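PDB 3EB7: insecticidal Delta-Endotoxin Cry8Ea1 from Bacillus Thuringiensis, which acts as an insecticidal toxin against underground larvae of Holotrichia parallela, probably by forming pores in gut-cell membranes like other three-domain Cry toxins. Local coordinates for residues 333-345 with 365-379. Numbering follows the deposited sequence.
Sequences QIGFTGFDVYKTL and VFDAIYPDNKYKTTF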
ATOM      1  N   GLN A 333      28.576 -10.205   4.656  1.00 21.49           N
ATOM      2  CA  GLN A 333      27.324 -10.686   5.280  1.00 20.95           C
ATOM      3  C   GLN A 333      26.692  -9.591   6.131  1.00 21.33           C
ATOM      4  O   GLN A 333      27.370  -8.967   6.952  1.00 21.31           O
ATOM      5  CB  GLN A 333      27.586 -11.937   6.142  1.00 20.27           C
ATOM      6  CG  GLN A 333      28.266 -13.113   5.394  1.00 19.79           C
ATOM      7  CD  GLN A 333      28.665 -14.307   6.305  1.00 21.45           C
ATOM      8  OE1 GLN A 333      29.601 -15.043   5.994  1.00 21.40           O
ATOM      9  NE2 GLN A 333      27.944 -14.507   7.398  1.00 21.46           N
ATOM     10  N   ILE A 334      25.388  -9.363   5.952  1.00 21.93           N
ATOM     11  CA  ILE A 334      24.657  -8.358   6.714  1.00 22.24           C
ATOM     12  C   ILE A 334      23.490  -9.013   7.444  1.00 22.86           C
ATOM     13  O   ILE A 334      22.593  -9.588   6.806  1.00 23.96           O
ATOM     14  CB  ILE A 334      24.149  -7.177   5.806  1.00 22.45           C
ATOM     15  CG1 ILE A 334      25.316  -6.531   5.010  1.00 23.57           C
ATOM     16  CG2 ILE A 334      23.439  -6.150   6.656  1.00 20.14           C
ATOM     17  CD1 ILE A 334      24.893  -5.481   3.949  1.00 22.13           C
ATOM     18  N   GLY A 335      23.511  -8.983   8.777  1.00 23.22           N
ATOM     19  CA  GLY A 335      22.386  -9.528   9.570  1.00 23.56           C
ATOM     20  C   GLY A 335      21.273  -8.474   9.701  1.00 23.94           C
ATOM     21  O   GLY A 335      21.536  -7.375  10.166  1.00 23.69           O
ATOM     22  N   PHE A 336      20.050  -8.800   9.280  1.00 23.56           N
ATOM     23  CA  PHE A 336      18.969  -7.807   9.168  1.00 23.58           C
ATOM     24  C   PHE A 336      17.762  -8.162  10.080  1.00 23.32           C
ATOM     25  O   PHE A 336      16.773  -7.405  10.132  1.00 23.14           O
ATOM     26  CB  PHE A 336      18.465  -7.726   7.716  1.00 24.24           C
ATOM     27  CG  PHE A 336      19.210  -6.752   6.812  1.00 24.85           C
ATOM     28  CD1 PHE A 336      19.701  -7.175   5.593  1.00 24.37           C
ATOM     29  CD2 PHE A 336      19.362  -5.410   7.143  1.00 28.71           C
ATOM     30  CE1 PHE A 336      20.358  -6.293   4.711  1.00 23.58           C
ATOM     31  CE2 PHE A 336      20.032  -4.515   6.265  1.00 27.79           C
ATOM     32  CZ  PHE A 336      20.513  -4.974   5.042  1.00 25.29           C
ATOM     33  N   THR A 337      17.849  -9.293  10.788  1.00 21.36           N
ATOM     34  CA  THR A 337      16.777  -9.776  11.658  1.00 21.56           C
ATOM     35  C   THR A 337      16.278  -8.715  12.615  1.00 22.36           C
ATOM     36  O   THR A 337      17.075  -8.132  13.368  1.00 23.59           O
ATOM     37  CB  THR A 337      17.162 -11.096  12.392  1.00 21.00           C
ATOM     38  OG1 THR A 337      17.593 -12.018  11.410  1.00 20.14           O
ATOM     39  CG2 THR A 337      15.988 -11.761  13.107  1.00 21.08           C
ATOM     40  N   GLY A 338      14.965  -8.456  12.540  1.00 21.56           N
ATOM     41  CA  GLY A 338      14.269  -7.463  13.331  1.00 20.66           C
ATOM     42  C   GLY A 338      14.456  -6.021  12.912  1.00 21.00           C
ATOM     43  O   GLY A 338      13.821  -5.143  13.468  1.00 20.98           O
ATOM     44  N   PHE A 339      15.327  -5.771  11.939  1.00 21.00           N
ATOM     45  CA  PHE A 339      15.619  -4.412  11.463  1.00 20.67           C
ATOM     46  C   PHE A 339      14.709  -3.943  10.323  1.00 20.93           C
ATOM     47  O   PHE A 339      14.589  -4.602   9.265  1.00 21.03           O
ATOM     48  CB  PHE A 339      17.074  -4.307  10.951  1.00 20.49           C
ATOM     49  CG  PHE A 339      18.106  -4.030  12.032  1.00 20.90           C
ATOM     50  CD1 PHE A 339      19.026  -5.009  12.393  1.00 16.95           C
ATOM     51  CD2 PHE A 339      18.175  -2.782  12.654  1.00 22.55           C
ATOM     52  CE1 PHE A 339      19.977  -4.780  13.373  1.00 19.70           C
ATOM     53  CE2 PHE A 339      19.162  -2.520  13.655  1.00 22.63           C
ATOM     54  CZ  PHE A 339      20.064  -3.534  14.005  1.00 20.33           C
ATOM     55  N   ASP A 340      14.113  -2.775  10.547  1.00 20.59           N
ATOM     56  CA  ASP A 340      13.505  -1.961   9.528  1.00 20.26           C
ATOM     57  C   ASP A 340      14.590  -1.108   8.876  1.00 20.95           C
ATOM     58  O   ASP A 340      15.104  -0.163   9.512  1.00 21.70           O
ATOM     59  CB  ASP A 340      12.461  -1.030  10.164  1.00 20.06           C
ATOM     60  CG  ASP A 340      11.128  -1.745  10.472  1.00 20.34           C
ATOM     61  OD1 ASP A 340      10.955  -2.938  10.161  1.00 19.53           O
ATOM     62  OD2 ASP A 340      10.245  -1.115  11.069  1.00 21.13           O
ATOM     63  N   VAL A 341      14.961  -1.455   7.640  1.00 19.30           N
ATOM     64  CA  VAL A 341      15.766  -0.581   6.815  1.00 18.81           C
ATOM     65  C   VAL A 341      14.862   0.493   6.174  1.00 19.04           C
ATOM     66  O   VAL A 341      14.116   0.216   5.261  1.00 17.48           O
ATOM     67  CB  VAL A 341      16.510  -1.371   5.755  1.00 19.01           C
ATOM     68  CG1 VAL A 341      17.305  -0.455   4.865  1.00 16.88           C
ATOM     69  CG2 VAL A 341      17.429  -2.383   6.422  1.00 18.31           C
ATOM     70  N   TYR A 342      14.932   1.719   6.681  1.00 19.18           N
ATOM     71  CA  TYR A 342      14.044   2.788   6.227  1.00 19.70           C
ATOM     72  C   TYR A 342      14.593   3.639   5.076  1.00 19.51           C
ATOM     73  O   TYR A 342      13.859   4.412   4.481  1.00 19.61           O
ATOM     74  CB  TYR A 342      13.592   3.649   7.418  1.00 19.59           C
ATOM     75  CG  TYR A 342      14.716   4.255   8.210  1.00 21.59           C
ATOM     76  CD1 TYR A 342      15.264   5.501   7.849  1.00 21.15           C
ATOM     77  CD2 TYR A 342      15.257   3.580   9.308  1.00 20.71           C
ATOM     78  CE1 TYR A 342      16.358   6.053   8.573  1.00 21.67           C
ATOM     79  CE2 TYR A 342      16.329   4.125  10.038  1.00 20.93           C
ATOM     80  CZ  TYR A 342      16.861   5.358   9.675  1.00 20.40           C
ATOM     81  OH  TYR A 342      17.923   5.869  10.396  1.00 21.36           O
ATOM     82  N   LYS A 343      15.874   3.493   4.753  1.00 19.64           N
ATOM     83  CA  LYS A 343      16.468   4.271   3.668  1.00 19.49           C
ATOM     84  C   LYS A 343      17.667   3.552   3.128  1.00 19.27           C
ATOM     85  O   LYS A 343      18.443   2.975   3.877  1.00 19.83           O
ATOM     86  CB  LYS A 343      16.885   5.664   4.142  1.00 19.57           C
ATOM     87  CG  LYS A 343      17.654   6.469   3.073  1.00 22.52           C
ATOM     88  CD  LYS A 343      17.604   7.953   3.352  1.00 27.54           C
ATOM     89  CE  LYS A 343      18.915   8.525   3.725  1.00 30.51           C
ATOM     90  NZ  LYS A 343      19.458   9.376   2.643  1.00 31.31           N
ATOM     91  N   THR A 344      17.787   3.546   1.806  1.00 19.15           N
ATOM     92  CA  THR A 344      18.940   3.024   1.144  1.00 18.95           C
ATOM     93  C   THR A 344      19.425   4.174   0.299  1.00 20.19           C
ATOM     94  O   THR A 344      18.609   4.918  -0.270  1.00 20.10           O
ATOM     95  CB  THR A 344      18.624   1.774   0.243  1.00 18.85           C
ATOM     96  OG1 THR A 344      17.656   2.104  -0.772  1.00 16.26           O
ATOM     97  CG2 THR A 344      18.118   0.597   1.100  1.00 19.07           C
ATOM     98  N   LEU A 345      20.747   4.333   0.242  1.00 20.67           N
ATOM     99  CA  LEU A 345      21.363   5.288  -0.649  1.00 22.05           C
ATOM    100  C   LEU A 345      22.350   4.478  -1.459  1.00 21.77           C
ATOM    101  O   LEU A 345      23.278   3.931  -0.898  1.00 22.59           O
ATOM    102  CB  LEU A 345      22.028   6.392   0.176  1.00 22.84           C
ATOM    103  CG  LEU A 345      22.447   7.719  -0.498  1.00 27.63           C
ATOM    104  CD1 LEU A 345      23.798   7.561  -1.133  1.00 33.24           C
ATOM    105  CD2 LEU A 345      21.490   8.258  -1.551  1.00 26.45           C
ATOM    106  N   VAL A 365      24.353   2.299   1.174  1.00 17.99           N
ATOM    107  CA  VAL A 365      24.172   2.601   2.607  1.00 19.44           C
ATOM    108  C   VAL A 365      22.725   2.246   3.044  1.00 19.85           C
ATOM    109  O   VAL A 365      21.761   2.803   2.499  1.00 20.33           O
ATOM    110  CB  VAL A 365      24.477   4.095   2.903  1.00 20.04           C
ATOM    111  CG1 VAL A 365      24.335   4.393   4.390  1.00 21.80           C
ATOM    112  CG2 VAL A 365      25.911   4.459   2.425  1.00 19.27           C
ATOM    113  N   PHE A 366      22.588   1.299   3.973  1.00 19.06           N
ATOM    114  CA  PHE A 366      21.294   0.927   4.536  1.00 20.01           C
ATOM    115  C   PHE A 366      21.106   1.572   5.927  1.00 21.23           C
ATOM    116  O   PHE A 366      21.803   1.203   6.897  1.00 21.73           O
ATOM    117  CB  PHE A 366      21.157  -0.601   4.707  1.00 18.41           C
ATOM    118  CG  PHE A 366      21.600  -1.446   3.495  1.00 17.79           C
ATOM    119  CD1 PHE A 366      22.963  -1.753   3.290  1.00 16.30           C
ATOM    120  CD2 PHE A 366      20.652  -1.985   2.611  1.00 15.42           C
ATOM    121  CE1 PHE A 366      23.386  -2.549   2.191  1.00 16.20           C
ATOM    122  CE2 PHE A 366      21.047  -2.813   1.524  1.00 15.44           C
ATOM    123  CZ  PHE A 366      22.412  -3.102   1.318  1.00 17.57           C
ATOM    124  N   ASP A 367      20.151   2.487   6.049  1.00 21.48           N
ATOM    125  CA  ASP A 367      19.860   3.065   7.354  1.00 22.59           C
ATOM    126  C   ASP A 367      18.788   2.233   8.004  1.00 22.51           C
ATOM    127  O   ASP A 367      17.736   2.026   7.420  1.00 22.76           O
ATOM    128  CB  ASP A 367      19.410   4.501   7.243  1.00 22.41           C
ATOM    129  CG  ASP A 367      20.489   5.419   6.695  1.00 26.15           C
ATOM    130  OD1 ASP A 367      21.695   5.220   6.991  1.00 32.73           O
ATOM    131  OD2 ASP A 367      20.123   6.390   6.004  1.00 29.51           O
ATOM    132  N   ALA A 368      19.074   1.729   9.197  1.00 22.53           N
ATOM    133  CA  ALA A 368      18.200   0.777   9.837  1.00 22.73           C
ATOM    134  C   ALA A 368      17.877   1.155  11.277  1.00 23.60           C
ATOM    135  O   ALA A 368      18.685   1.787  11.988  1.00 22.84           O
ATOM    136  CB  ALA A 368      18.821  -0.643   9.782  1.00 22.96           C
ATOM    137  N   ILE A 369      16.677   0.757  11.688  1.00 24.37           N
ATOM    138  CA  ILE A 369      16.242   0.846  13.067  1.00 25.16           C
ATOM    139  C   ILE A 369      15.530  -0.448  13.481  1.00 26.36           C
ATOM    140  O   ILE A 369      14.896  -1.117  12.676  1.00 26.69           O
ATOM    141  CB  ILE A 369      15.317   2.087  13.290  1.00 24.93           C
ATOM    142  CG1 ILE A 369      15.089   2.360  14.778  1.00 22.73           C
ATOM    143  CG2 ILE A 369      13.962   1.942  12.545  1.00 26.07           C
ATOM    144  CD1 ILE A 369      14.443   3.713  15.013  1.00 23.13           C
ATOM    145  N   TYR A 370      15.660  -0.780  14.751  1.00 27.90           N
ATOM    146  CA  TYR A 370      14.969  -1.880  15.401  1.00 29.59           C
ATOM    147  C   TYR A 370      13.675  -1.343  16.011  1.00 30.76           C
ATOM    148  O   TYR A 370      13.724  -0.618  17.010  1.00 29.91           O
ATOM    149  CB  TYR A 370      15.882  -2.314  16.509  1.00 31.50           C
ATOM    150  CG  TYR A 370      15.949  -3.741  16.713  1.00 32.76           C
ATOM    151  CD1 TYR A 370      16.630  -4.571  15.813  1.00 32.83           C
ATOM    152  CD2 TYR A 370      15.342  -4.297  17.830  1.00 37.96           C
ATOM    153  CE1 TYR A 370      16.702  -5.930  16.015  1.00 35.49           C
ATOM    154  CE2 TYR A 370      15.395  -5.681  18.065  1.00 38.97           C
ATOM    155  CZ  TYR A 370      16.057  -6.486  17.151  1.00 37.64           C
ATOM    156  OH  TYR A 370      16.056  -7.835  17.404  1.00 39.04           O
ATOM    157  N   PRO A 371      12.495  -1.656  15.415  1.00 32.11           N
ATOM    158  CA  PRO A 371      11.322  -0.967  15.974  1.00 33.48           C
ATOM    159  C   PRO A 371      10.975  -1.344  17.409  1.00 34.75           C
ATOM    160  O   PRO A 371      10.266  -0.589  18.046  1.00 35.32           O
ATOM    161  CB  PRO A 371      10.179  -1.317  15.005  1.00 32.74           C
ATOM    162  CG  PRO A 371      10.615  -2.551  14.338  1.00 32.98           C
ATOM    163  CD  PRO A 371      12.127  -2.525  14.282  1.00 32.09           C
ATOM    164  N   ASP A 372      11.478  -2.473  17.912  1.00 36.38           N
ATOM    165  CA  ASP A 372      11.312  -2.846  19.334  1.00 38.49           C
ATOM    166  C   ASP A 372      11.832  -1.779  20.304  1.00 38.08           C
ATOM    167  O   ASP A 372      11.054  -1.091  20.986  1.00 39.17           O
ATOM    168  CB  ASP A 372      12.002  -4.190  19.636  1.00 39.29           C
ATOM    169  CG  ASP A 372      11.016  -5.330  19.720  1.00 44.11           C
ATOM    170  OD1 ASP A 372      10.631  -5.684  20.869  1.00 49.63           O
ATOM    171  OD2 ASP A 372      10.587  -5.852  18.652  1.00 46.60           O
ATOM    172  N   ASN A 373      13.152  -1.635  20.331  1.00 37.12           N
ATOM    173  CA  ASN A 373      13.839  -0.753  21.255  1.00 35.68           C
ATOM    174  C   ASN A 373      14.352   0.545  20.620  1.00 35.21           C
ATOM    175  O   ASN A 373      15.061   1.301  21.277  1.00 35.72           O
ATOM    176  CB  ASN A 373      14.996  -1.519  21.890  1.00 36.05           C
ATOM    177  CG  ASN A 373      15.981  -2.065  20.869  1.00 34.61           C
ATOM    178  OD1 ASN A 373      16.645  -3.065  21.109  1.00 37.27           O
ATOM    179  ND2 ASN A 373      16.091  -1.408  19.743  1.00 32.02           N
ATOM    180  N   LYS A 374      14.016   0.795  19.352  1.00 33.59           N
ATOM    181  CA  LYS A 374      14.431   2.025  18.646  1.00 32.76           C
ATOM    182  C   LYS A 374      15.970   2.205  18.486  1.00 31.28           C
ATOM    183  O   LYS A 374      16.480   3.316  18.287  1.00 30.69           O
ATOM    184  CB  LYS A 374      13.805   3.265  19.304  1.00 33.42           C
ATOM    185  CG  LYS A 374      12.289   3.215  19.470  1.00 35.69           C
ATOM    186  CD  LYS A 374      11.489   2.858  18.181  1.00 37.00           C
ATOM    187  CE  LYS A 374       9.968   2.768  18.535  1.00 38.78           C
ATOM    188  NZ  LYS A 374       9.081   1.996  17.567  1.00 40.84           N
ATOM    189  N   TYR A 375      16.703   1.109  18.581  1.00 29.95           N
ATOM    190  CA  TYR A 375      18.121   1.132  18.335  1.00 29.17           C
ATOM    191  C   TYR A 375      18.420   1.289  16.821  1.00 28.54           C
ATOM    192  O   TYR A 375      17.929   0.523  16.001  1.00 27.32           O
ATOM    193  CB  TYR A 375      18.785  -0.102  18.946  1.00 29.66           C
ATOM    194  CG  TYR A 375      20.239  -0.184  18.594  1.00 31.65           C
ATOM    195  CD1 TYR A 375      21.177   0.621  19.241  1.00 32.25           C
ATOM    196  CD2 TYR A 375      20.679  -1.048  17.580  1.00 33.75           C
ATOM    197  CE1 TYR A 375      22.516   0.579  18.887  1.00 33.40           C
ATOM    198  CE2 TYR A 375      22.006  -1.108  17.228  1.00 34.03           C
ATOM    199  CZ  TYR A 375      22.920  -0.292  17.888  1.00 32.84           C
ATOM    200  OH  TYR A 375      24.230  -0.344  17.531  1.00 32.17           O
ATOM    201  N   LYS A 376      19.226   2.304  16.485  1.00 27.69           N
ATOM    202  CA  LYS A 376      19.580   2.659  15.106  1.00 27.41           C
ATOM    203  C   LYS A 376      21.003   2.276  14.738  1.00 27.41           C
ATOM    204  O   LYS A 376      21.926   2.354  15.555  1.00 28.08           O
ATOM    205  CB  LYS A 376      19.422   4.165  14.895  1.00 27.63           C
ATOM    206  CG  LYS A 376      18.003   4.680  15.078  1.00 27.36           C
ATOM    207  CD  LYS A 376      17.944   6.189  14.835  1.00 29.60           C
ATOM    208  CE  LYS A 376      18.859   6.936  15.800  1.00 30.84           C
ATOM    209  NZ  LYS A 376      18.398   6.815  17.235  1.00 31.26           N
ATOM    210  N   THR A 377      21.181   1.843  13.499  1.00 27.86           N
ATOM    211  CA  THR A 377      22.506   1.531  12.964  1.00 27.51           C
ATOM    212  C   THR A 377      22.552   1.729  11.438  1.00 27.00           C
ATOM    213  O   THR A 377      21.507   1.824  10.779  1.00 26.46           O
ATOM    214  CB  THR A 377      22.979   0.105  13.391  1.00 28.11           C
ATOM    215  OG1 THR A 377      24.419   0.038  13.338  1.00 30.04           O
ATOM    216  CG2 THR A 377      22.399  -0.968  12.488  1.00 27.98           C
ATOM    217  N   THR A 378      23.762   1.849  10.898  1.00 26.92           N
ATOM    218  CA  THR A 378      23.997   1.879   9.447  1.00 26.87           C
ATOM    219  C   THR A 378      24.715   0.617   9.016  1.00 26.05           C
ATOM    220  O   THR A 378      25.601   0.137   9.710  1.00 26.49           O
ATOM    221  CB  THR A 378      24.871   3.086   9.034  1.00 27.46           C
ATOM    222  OG1 THR A 378      24.344   4.261   9.642  1.00 30.80           O
ATOM    223  CG2 THR A 378      24.875   3.317   7.546  1.00 25.51           C
ATOM    224  N   PHE A 379      24.332   0.088   7.861  1.00 25.08           N
ATOM    225  CA  PHE A 379      25.071  -1.003   7.223  1.00 23.89           C
ATOM    226  C   PHE A 379      25.578  -0.449   5.922  1.00 23.58           C
ATOM    227  O   PHE A 379      24.826   0.138   5.164  1.00 24.40           O
ATOM    228  CB  PHE A 379      24.148  -2.207   6.969  1.00 23.91           C
ATOM    229  CG  PHE A 379      23.524  -2.769   8.235  1.00 24.03           C
ATOM    230  CD1 PHE A 379      22.188  -2.528   8.535  1.00 24.79           C
ATOM    231  CD2 PHE A 379      24.294  -3.527   9.137  1.00 25.07           C
ATOM    232  CE1 PHE A 379      21.608  -3.047   9.704  1.00 26.15           C
ATOM    233  CE2 PHE A 379      23.746  -4.052  10.307  1.00 27.00           C
ATOM    234  CZ  PHE A 379      22.389  -3.821  10.592  1.00 27.31           C
TER
HETATM  235  O   HOH W   1      19.893   4.400  11.210  1.00 28.11           O
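Strands 340-345 and 365-369 pair antiparallel through six backbone hydrogen bonds, and a classic beta bulge, in which Tyr342 and Lys343 both oppose Asp367, shifts the register by one residue. The pair illustrates how the two faces of a beta layer can differ in what packs on them. On the face of Val341, Ala368 and Phe366, the type II turn from Phe336 to Phe339 brings strand 330-335 of the neighbouring sheet across, and aromatic rings fill the gap. Phe339 is clasped between two rings: the edge of Tyr370 meets one face, CD1 of Tyr370 standing 3.8 Å above the Phe339 plane, while the edge of Phe379 meets the opposite face, the Phe339 and Phe379 planes at 85°. Phe336 is edge-to-face on Phe366 and offset edge-to-face on Phe379. Ile334 lays CG2 over the Phe379 ring, 4.0 Å from the centroid, and its CD1 reaches Phe366 CE1 at 3.7 Å. At the bulge, CG of Tyr342 sits between its backbone N and carbonyl carbon (chi1 57°), which lays the ring against Asp367, whose CB lies over its face; a water links Tyr342 OH, at 2.6 Å, to Ala368 O. On the face of Asp340, Lys343, Asp367 and Ile369, Asp340 OD1 forms salt bridges with Arg415 and Arg439, while OD2 hydrogen-bonds Tyr412 OH and packs on Pro371 CG. Packing between the two sheets thus rests largely on aromatic edges, ring faces and methyls, whereas Asp340 carries the ionic links.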